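Local coordinates for vinylacetyl-CoA Delta-isomerase (Nitrosopumilus maritimus SCM1, PDB 6VJR), which probably isomerises vinylacetyl-CoA and dehydrates 4-hydroxybutyryl-CoA, using bound FAD, a 4Fe-4S cluster and an iron ion, at residues 287-292 and 446-451; 361-366 and 455-460. One frame throughout, in Å; residues are numbered along the deposited sequence. Where two conformers were deposited one is given.

Interaction 1: 287-292 and 446-451. With FE (Fe (III) ion), chain I; FAD (flavin-adenine dinucleotide), chain F; SF4 (iron/sulfur cluster), chain E.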
loop_
_atom_site.group_PDB
_atom_site.type_symbol
_atom_site.label_atom_id
_atom_site.label_comp_id
_atom_site.label_asym_id
_atom_site.label_seq_id
_atom_site.Cartn_x
_atom_site.Cartn_y
_atom_site.Cartn_z
ATOM N N CYS A 287 -22.868 -9.868 -9.786
ATOM C CA CYS A 287 -22.636 -8.682 -10.594
ATOM C C CYS A 287 -23.347 -7.484 -9.962
ATOM O O CYS A 287 -22.737 -6.433 -9.774
ATOM C CB CYS A 287 -23.153 -8.940 -12.001
ATOM S SG CYS A 287 -22.905 -7.575 -13.155
ATOM N N TYR A 288 -24.657 -7.605 -9.703
ATOM C CA TYR A 288 -25.357 -6.517 -9.050
ATOM C C TYR A 288 -24.770 -6.219 -7.680
ATOM O O TYR A 288 -24.532 -5.053 -7.300
ATOM C CB TYR A 288 -26.839 -6.829 -8.887
ATOM C CG TYR A 288 -27.687 -6.822 -10.159
ATOM C CD1 TYR A 288 -27.930 -5.667 -10.877
ATOM C CD2 TYR A 288 -28.166 -8.013 -10.684
ATOM C CE1 TYR A 288 -28.693 -5.689 -12.018
ATOM C CE2 TYR A 288 -28.955 -8.042 -11.814
ATOM C CZ TYR A 288 -29.153 -6.887 -12.537
ATOM O OH TYR A 288 -29.936 -6.909 -13.667
ATOM N N HIS A 289 -24.662 -7.276 -6.878
ATOM C CA HIS A 289 -24.398 -7.065 -5.467
ATOM C C HIS A 289 -22.995 -6.494 -5.217
ATOM O O HIS A 289 -22.833 -5.683 -4.298
ATOM C CB HIS A 289 -24.676 -8.305 -4.640
ATOM C CG HIS A 289 -24.902 -7.968 -3.206
ATOM N ND1 HIS A 289 -25.925 -7.168 -2.749
ATOM C CD2 HIS A 289 -24.160 -8.274 -2.122
ATOM C CE1 HIS A 289 -25.767 -7.016 -1.418
ATOM N NE2 HIS A 289 -24.696 -7.688 -1.019
ATOM N N ARG A 290 -22.025 -6.848 -6.059
ATOM C CA ARG A 290 -20.651 -6.369 -5.913
ATOM C C ARG A 290 -20.570 -4.851 -6.092
ATOM O O ARG A 290 -19.656 -4.228 -5.588
ATOM C CB ARG A 290 -19.716 -7.148 -6.837
ATOM C CG ARG A 290 -19.401 -8.504 -6.223
ATOM C CD ARG A 290 -18.550 -9.404 -7.048
ATOM N NE ARG A 290 -18.403 -10.700 -6.391
ATOM C CZ ARG A 290 -18.102 -11.821 -7.019
ATOM N NH1 ARG A 290 -17.647 -11.791 -8.249
ATOM N NH2 ARG A 290 -18.303 -12.967 -6.428
ATOM N N ARG A 291 -21.558 -4.209 -6.736
ATOM C CA ARG A 291 -21.563 -2.752 -6.740
ATOM C C ARG A 291 -22.690 -2.113 -5.914
ATOM O O ARG A 291 -22.753 -0.876 -5.822
ATOM C CB ARG A 291 -21.429 -2.129 -8.115
ATOM C CG ARG A 291 -22.395 -2.530 -9.185
ATOM C CD ARG A 291 -23.730 -1.753 -9.209
ATOM N NE ARG A 291 -24.751 -2.352 -8.355
ATOM C CZ ARG A 291 -26.078 -2.086 -8.453
ATOM N NH1 ARG A 291 -26.553 -1.109 -9.248
ATOM N NH2 ARG A 291 -26.918 -2.777 -7.713
ATOM N N SER A 292 -23.488 -2.926 -5.210
ATOM C CA SER A 292 -24.321 -2.435 -4.127
ATOM C C SER A 292 -23.495 -1.943 -2.952
ATOM O O SER A 292 -24.015 -1.197 -2.102
ATOM C CB SER A 292 -25.374 -3.474 -3.753
ATOM O OG SER A 292 -26.349 -3.512 -4.803
ATOM N N HIS A 446 -16.330 -10.142 2.701
ATOM C CA HIS A 446 -16.903 -11.420 2.234
ATOM C C HIS A 446 -18.229 -11.314 1.475
ATOM O O HIS A 446 -18.635 -12.246 0.798
ATOM C CB HIS A 446 -17.084 -12.405 3.391
ATOM C CG HIS A 446 -15.755 -12.919 3.875
ATOM N ND1 HIS A 446 -14.932 -13.634 3.042
ATOM C CD2 HIS A 446 -15.089 -12.729 5.002
ATOM C CE1 HIS A 446 -13.815 -13.939 3.693
ATOM N NE2 HIS A 446 -13.883 -13.403 4.914
ATOM N N GLY A 447 -18.923 -10.229 1.641
ATOM C CA GLY A 447 -20.225 -10.091 0.999
ATOM C C GLY A 447 -20.158 -10.199 -0.534
ATOM O O GLY A 447 -19.288 -9.637 -1.180
ATOM N N ALA A 448 -21.051 -11.006 -1.119
ATOM C CA ALA A 448 -21.025 -11.394 -2.538
ATOM C C ALA A 448 -19.711 -12.060 -2.962
ATOM O O ALA A 448 -19.328 -12.047 -4.143
ATOM C CB ALA A 448 -21.289 -10.225 -3.441
ATOM N N GLY A 449 -19.056 -12.685 -2.007
ATOM C CA GLY A 449 -17.874 -13.470 -2.284
ATOM C C GLY A 449 -16.606 -12.839 -1.719
ATOM O O GLY A 449 -16.395 -11.626 -1.715
ATOM N N SER A 450 -15.717 -13.725 -1.298
ATOM C CA SER A 450 -14.429 -13.349 -0.764
ATOM C C SER A 450 -13.564 -12.722 -1.864
ATOM O O SER A 450 -13.833 -12.902 -3.063
ATOM C CB SER A 450 -13.768 -14.541 -0.176
ATOM O OG SER A 450 -14.580 -15.220 0.769
ATOM N N PRO A 451 -12.422 -12.071 -1.535
ATOM C CA PRO A 451 -11.607 -11.393 -2.533
ATOM C C PRO A 451 -11.241 -12.270 -3.732
ATOM O O PRO A 451 -11.254 -11.828 -4.887
ATOM C CB PRO A 451 -10.357 -10.958 -1.759
ATOM C CG PRO A 451 -10.911 -10.692 -0.364
ATOM C CD PRO A 451 -12.031 -11.679 -0.177
HETATM FE FE FE I . -23.490 -7.813 0.908
HETATM P PA FAD F . -15.189 -19.401 2.769
HETATM O O1A FAD F . -15.667 -19.810 1.437
HETATM O O2A FAD F . -15.036 -20.453 3.793
HETATM O O5B FAD F . -13.899 -18.502 2.518
HETATM C C5B FAD F . -12.757 -18.532 3.409
HETATM C C4B FAD F . -11.509 -18.405 2.584
HETATM O O4B FAD F . -11.297 -19.631 1.842
HETATM C C3B FAD F . -11.470 -17.266 1.548
HETATM O O3B FAD F . -10.153 -16.715 1.464
HETATM C C2B FAD F . -11.828 -17.974 0.247
HETATM O O2B FAD F . -11.401 -17.350 -0.954
HETATM C C1B FAD F . -11.151 -19.331 0.460
HETATM N N9A FAD F . -11.781 -20.420 -0.277
HETATM C C8A FAD F . -13.020 -21.000 -0.107
HETATM N N7A FAD F . -13.280 -21.993 -0.919
HETATM C C5A FAD F . -12.146 -22.066 -1.707
HETATM C C6A FAD F . -11.795 -22.920 -2.773
HETATM N N6A FAD F . -12.576 -23.919 -3.186
HETATM N N1A FAD F . -10.615 -22.692 -3.393
HETATM C C2A FAD F . -9.827 -21.705 -2.930
HETATM N N3A FAD F . -10.026 -20.864 -1.919
HETATM C C4A FAD F . -11.222 -21.087 -1.339
HETATM N N1 FAD F . -24.825 -14.583 1.842
HETATM C C2 FAD F . -26.139 -14.701 1.459
HETATM O O2 FAD F . -26.535 -15.592 0.691
HETATM N N3 FAD F . -27.044 -13.750 1.892
HETATM C C4 FAD F . -26.781 -12.693 2.714
HETATM O O4 FAD F . -27.664 -11.965 3.132
HETATM C C4X FAD F . -25.406 -12.644 3.188
HETATM N N5 FAD F . -25.060 -11.659 4.025
HETATM C C5X FAD F . -23.828 -11.753 4.637
HETATM C C6 FAD F . -23.493 -10.891 5.691
HETATM C C7 FAD F . -22.283 -10.988 6.360
HETATM C C7M FAD F . -22.010 -10.110 7.557
HETATM C C8 FAD F . -21.299 -11.876 5.879
HETATM C C8M FAD F . -19.939 -11.923 6.512
HETATM C C9 FAD F . -21.566 -12.674 4.791
HETATM C C9A FAD F . -22.845 -12.646 4.179
HETATM N N10 FAD F . -23.190 -13.529 3.157
HETATM C C10 FAD F . -24.499 -13.629 2.687
HETATM C "C1'" FAD F . -22.239 -14.627 2.897
HETATM C "C2'" FAD F . -21.052 -14.349 2.008
HETATM O "O2'" FAD F . -21.506 -14.397 0.654
HETATM C "C3'" FAD F . -19.961 -15.403 2.248
HETATM O "O3'" FAD F . -19.430 -15.130 3.531
HETATM C "C4'" FAD F . -18.882 -15.490 1.157
HETATM O "O4'" FAD F . -19.424 -16.048 -0.048
HETATM C "C5'" FAD F . -17.687 -16.324 1.582
HETATM O "O5'" FAD F . -18.116 -17.631 1.927
HETATM P P FAD F . -17.768 -18.255 3.310
HETATM O O1P FAD F . -18.196 -17.407 4.424
HETATM O O2P FAD F . -18.235 -19.650 3.268
HETATM O O3P FAD F . -16.169 -18.285 3.415
HETATM FE FE1 SF4 E . -25.119 -5.350 1.598
HETATM FE FE2 SF4 E . -24.600 -2.783 2.433
HETATM FE FE3 SF4 E . -26.274 -4.253 3.776
HETATM FE FE4 SF4 E . -27.033 -3.208 1.425
HETATM S S1 SF4 E . -26.641 -2.081 3.320
HETATM S S2 SF4 E . -27.359 -5.423 2.139
HETATM S S3 SF4 E . -25.033 -3.435 0.247
HETATM S S4 SF4 E . -24.076 -4.758 3.466
#
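His289 and Arg290, neighbours on the helix that spans residues 278-292, both close on Ala448, which sits in a type II beta turn from His446 to Gly449. Helix and turn belong to the helical C-terminal part of an acyl-CoA dehydrogenase-like fold, and here they meet beside the iron and the ribityl chain of FAD. Out along His289, CB lies 4.1 Å from Ala448 CB. CG stands anti to the backbone N (chi1 -159°), which sets the imidazole beside the turn with Ala448 CB at its edge, 3.7 Å from CD2. Farther round the ring, CE1 comes within 3.5 Å of FE1 of the iron-sulfur cluster, ND1 is hydrogen-bonded to Asp105, and NE2 binds the iron ion at 2.3 Å, where Tyr293 and Glu443 are further ligands.

Arg290 takes the other flank of the same methyl, its CG 3.8 Å from Ala448 CB. Its chain then runs extended to a guanidinium that grips Ala448 O side-on: NE donates to this oxygen at 2.8 Å and NH2 at 2.7 Å (146° at the hydrogen), and the oxygen lies almost in the guanidinium plane. Two donors on one carbonyl fix the turn against the helix. Gly447 suits the iron, since a CB there would collide with the ion. On the far side of the turn, Ser450 OG reaches FAD C5' at 3.4 Å.

Interaction 2: 361-366 and 455-460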
loop_
_atom_site.group_PDB
_atom_site.type_symbol
_atom_site.label_atom_id
_atom_site.label_comp_id
_atom_site.label_asym_id
_atom_site.label_seq_id
_atom_site.Cartn_x
_atom_site.Cartn_y
_atom_site.Cartn_z
ATOM N N LEU A 361 -16.596 -3.787 -13.930
ATOM C CA LEU A 361 -16.489 -2.665 -13.015
ATOM C C LEU A 361 -17.083 -2.955 -11.634
ATOM O O LEU A 361 -16.616 -2.388 -10.650
ATOM C CB LEU A 361 -17.069 -1.423 -13.650
ATOM C CG LEU A 361 -16.369 -0.952 -14.918
ATOM C CD1 LEU A 361 -17.128 0.157 -15.591
ATOM C CD2 LEU A 361 -14.989 -0.455 -14.524
ATOM N N ALA A 362 -18.095 -3.840 -11.565
ATOM C CA ALA A 362 -18.581 -4.319 -10.282
ATOM C C ALA A 362 -17.455 -5.038 -9.532
ATOM O O ALA A 362 -17.362 -4.912 -8.322
ATOM C CB ALA A 362 -19.766 -5.208 -10.433
ATOM N N GLN A 363 -16.652 -5.853 -10.222
ATOM C CA GLN A 363 -15.563 -6.571 -9.545
ATOM C C GLN A 363 -14.609 -5.575 -8.925
ATOM O O GLN A 363 -14.091 -5.776 -7.823
ATOM C CB GLN A 363 -14.816 -7.495 -10.496
ATOM C CG GLN A 363 -15.673 -8.448 -11.299
ATOM C CD GLN A 363 -16.614 -9.235 -10.445
ATOM O OE1 GLN A 363 -16.246 -9.725 -9.356
ATOM N NE2 GLN A 363 -17.829 -9.393 -10.958
ATOM N N VAL A 364 -14.312 -4.525 -9.674
ATOM C CA VAL A 364 -13.398 -3.495 -9.209
ATOM C C VAL A 364 -13.944 -2.756 -7.983
ATOM O O VAL A 364 -13.231 -2.469 -7.041
ATOM C CB VAL A 364 -13.121 -2.557 -10.404
ATOM C CG1 VAL A 364 -12.355 -1.337 -9.921
ATOM C CG2 VAL A 364 -12.399 -3.276 -11.541
ATOM N N CYS A 365 -15.239 -2.421 -7.996
ATOM C CA CYS A 365 -15.881 -1.803 -6.853
ATOM C C CYS A 365 -15.683 -2.685 -5.615
ATOM O O CYS A 365 -15.133 -2.283 -4.590
ATOM C CB CYS A 365 -17.348 -1.561 -7.133
ATOM S SG CYS A 365 -18.238 -0.830 -5.734
ATOM N N LYS A 366 -16.128 -3.920 -5.697
ATOM C CA LYS A 366 -16.073 -4.822 -4.550
ATOM C C LYS A 366 -14.627 -5.095 -4.136
ATOM O O LYS A 366 -14.338 -5.171 -2.947
ATOM C CB LYS A 366 -16.817 -6.104 -4.917
ATOM C CG LYS A 366 -16.380 -7.276 -4.085
ATOM C CD LYS A 366 -16.880 -7.249 -2.653
ATOM C CE LYS A 366 -16.461 -8.517 -2.033
ATOM N NZ LYS A 366 -16.728 -8.641 -0.620
ATOM N N ARG A 455 -11.151 -11.814 -8.094
ATOM C CA ARG A 455 -9.977 -11.980 -8.921
ATOM C C ARG A 455 -10.222 -12.972 -10.047
ATOM O O ARG A 455 -9.830 -12.721 -11.185
ATOM C CB ARG A 455 -8.776 -12.301 -8.044
ATOM C CG ARG A 455 -8.498 -11.208 -7.010
ATOM C CD ARG A 455 -7.180 -11.454 -6.252
ATOM N NE ARG A 455 -6.012 -11.012 -7.015
ATOM C CZ ARG A 455 -5.531 -9.770 -7.105
ATOM N NH1 ARG A 455 -6.194 -8.767 -6.556
ATOM N NH2 ARG A 455 -4.405 -9.568 -7.763
ATOM N N ILE A 456 -10.910 -14.072 -9.743
ATOM C CA ILE A 456 -11.220 -15.048 -10.773
ATOM C C ILE A 456 -12.159 -14.432 -11.825
ATOM O O ILE A 456 -11.970 -14.645 -13.028
ATOM C CB ILE A 456 -11.804 -16.320 -10.144
ATOM C CG1 ILE A 456 -10.763 -17.026 -9.272
ATOM C CG2 ILE A 456 -12.378 -17.247 -11.210
ATOM C CD1 ILE A 456 -11.343 -18.086 -8.368
ATOM N N GLN A 457 -13.111 -13.592 -11.405
ATOM C CA GLN A 457 -14.032 -13.006 -12.368
ATOM C C GLN A 457 -13.353 -11.907 -13.201
ATOM O O GLN A 457 -13.667 -11.744 -14.380
ATOM C CB GLN A 457 -15.256 -12.450 -11.650
ATOM C CG GLN A 457 -16.378 -12.013 -12.557
ATOM C CD GLN A 457 -17.092 -13.120 -13.310
ATOM O OE1 GLN A 457 -16.788 -14.341 -13.219
ATOM N NE2 GLN A 457 -18.064 -12.631 -14.090
ATOM N N ILE A 458 -12.406 -11.157 -12.612
ATOM C CA ILE A 458 -11.609 -10.227 -13.395
ATOM C C ILE A 458 -10.820 -11.013 -14.442
ATOM O O ILE A 458 -10.760 -10.625 -15.604
ATOM C CB ILE A 458 -10.715 -9.392 -12.496
ATOM C CG1 ILE A 458 -11.565 -8.421 -11.623
ATOM C CG2 ILE A 458 -9.687 -8.647 -13.326
ATOM C CD1 ILE A 458 -10.779 -7.779 -10.477
ATOM N N GLN A 459 -10.161 -12.099 -14.024
ATOM C CA GLN A 459 -9.396 -12.949 -14.922
ATOM C C GLN A 459 -10.207 -13.387 -16.134
ATOM O O GLN A 459 -9.684 -13.367 -17.235
ATOM C CB GLN A 459 -8.793 -14.118 -14.157
ATOM C CG GLN A 459 -7.868 -15.012 -14.968
ATOM C CD GLN A 459 -7.191 -16.033 -14.081
ATOM O OE1 GLN A 459 -5.989 -15.991 -13.862
ATOM N NE2 GLN A 459 -7.943 -16.874 -13.437
ATOM N N ARG A 460 -11.467 -13.779 -15.904
ATOM C CA ARG A 460 -12.336 -14.244 -16.958
ATOM C C ARG A 460 -12.613 -13.169 -18.008
ATOM O O ARG A 460 -12.915 -13.516 -19.154
ATOM C CB ARG A 460 -13.635 -14.818 -16.384
ATOM C CG ARG A 460 -13.404 -16.154 -15.699
ATOM C CD ARG A 460 -14.696 -16.699 -15.110
ATOM N NE ARG A 460 -15.600 -17.009 -16.223
ATOM C CZ ARG A 460 -16.843 -16.575 -16.441
ATOM N NH1 ARG A 460 -17.505 -17.052 -17.485
ATOM N NH2 ARG A 460 -17.424 -15.683 -15.648
#
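Gln457 OE1 takes a 2.8 Å hydrogen bond from Arg460 NH2, fairly straight at 154° at the hydrogen, with the oxygen near the guanidinium plane, while the CB and CG of the same glutamine lie against Gln363. The two glutamines meet where helices 359-369 and 451-461 pack together. Their amides do not bond to each other; what passes directly between the side chains is van der Waals contact. Gln363 is bent at chi2 (-52°), which lays its amide back along its own helix and across Gln457 CB and CG. NE2 of Gln363 lies 3.4 Å and its CD 3.5 Å from Gln457 CG. The side chains pass at a slant, with their amide planes 63° apart. Gln457 CB is also close, 3.7 Å from Gln363 OE1, but that oxygen has its polar partner in Arg290.

Lower on the same side chain the contact is apolar. Gln363 CB rests on the longer branch of Ile458, 3.6 Å from CG1 and 4.0 Å from CD1, where the backbones of 361-366 and 455-460 come nearest. Gln457, also bent at chi2, leads its amide away from 361-366. Its NE2 donates to Asp359 OD1, as Gln363 NE2 does, and to Glu283, which also forms a salt bridge with Arg460 NH2.

A leucine at Gln363 offers Arg290 NH1 no acceptor, which would probably leave that end of the guanidinium freer to turn and take from Asp359 one of its donors.

Ile458 and Val364 also pack on Thr330 and Thr335 of the third subunit, which places this helix pair at a subunit interface. Two helices packed side by side through glutamine and isoleucine side chains fit the C-terminal helical domain of the acyl-CoA dehydrogenase-like fold.

Overall arrangement
From the N terminus the chain first passes through 287-292, on helix 278-292, and then reaches 361-366 on helix 359-369. Coming back much later, it meets the first of these at 446-451, closing the long, mostly helical loop of interaction 1. A few residues on, 455-460 on helix 451-461 closes the loop of interaction 2 on helix 359-369. The segments alternate, so the two loops cross rather than nest. Their centres are 9 Å apart, and they are joined directly: Arg290 NH1 to Gln363 OE1 and Lys366 NZ to Gly447 O. Together they tie three helices and the connecting turn from the cofactor site toward the third subunit.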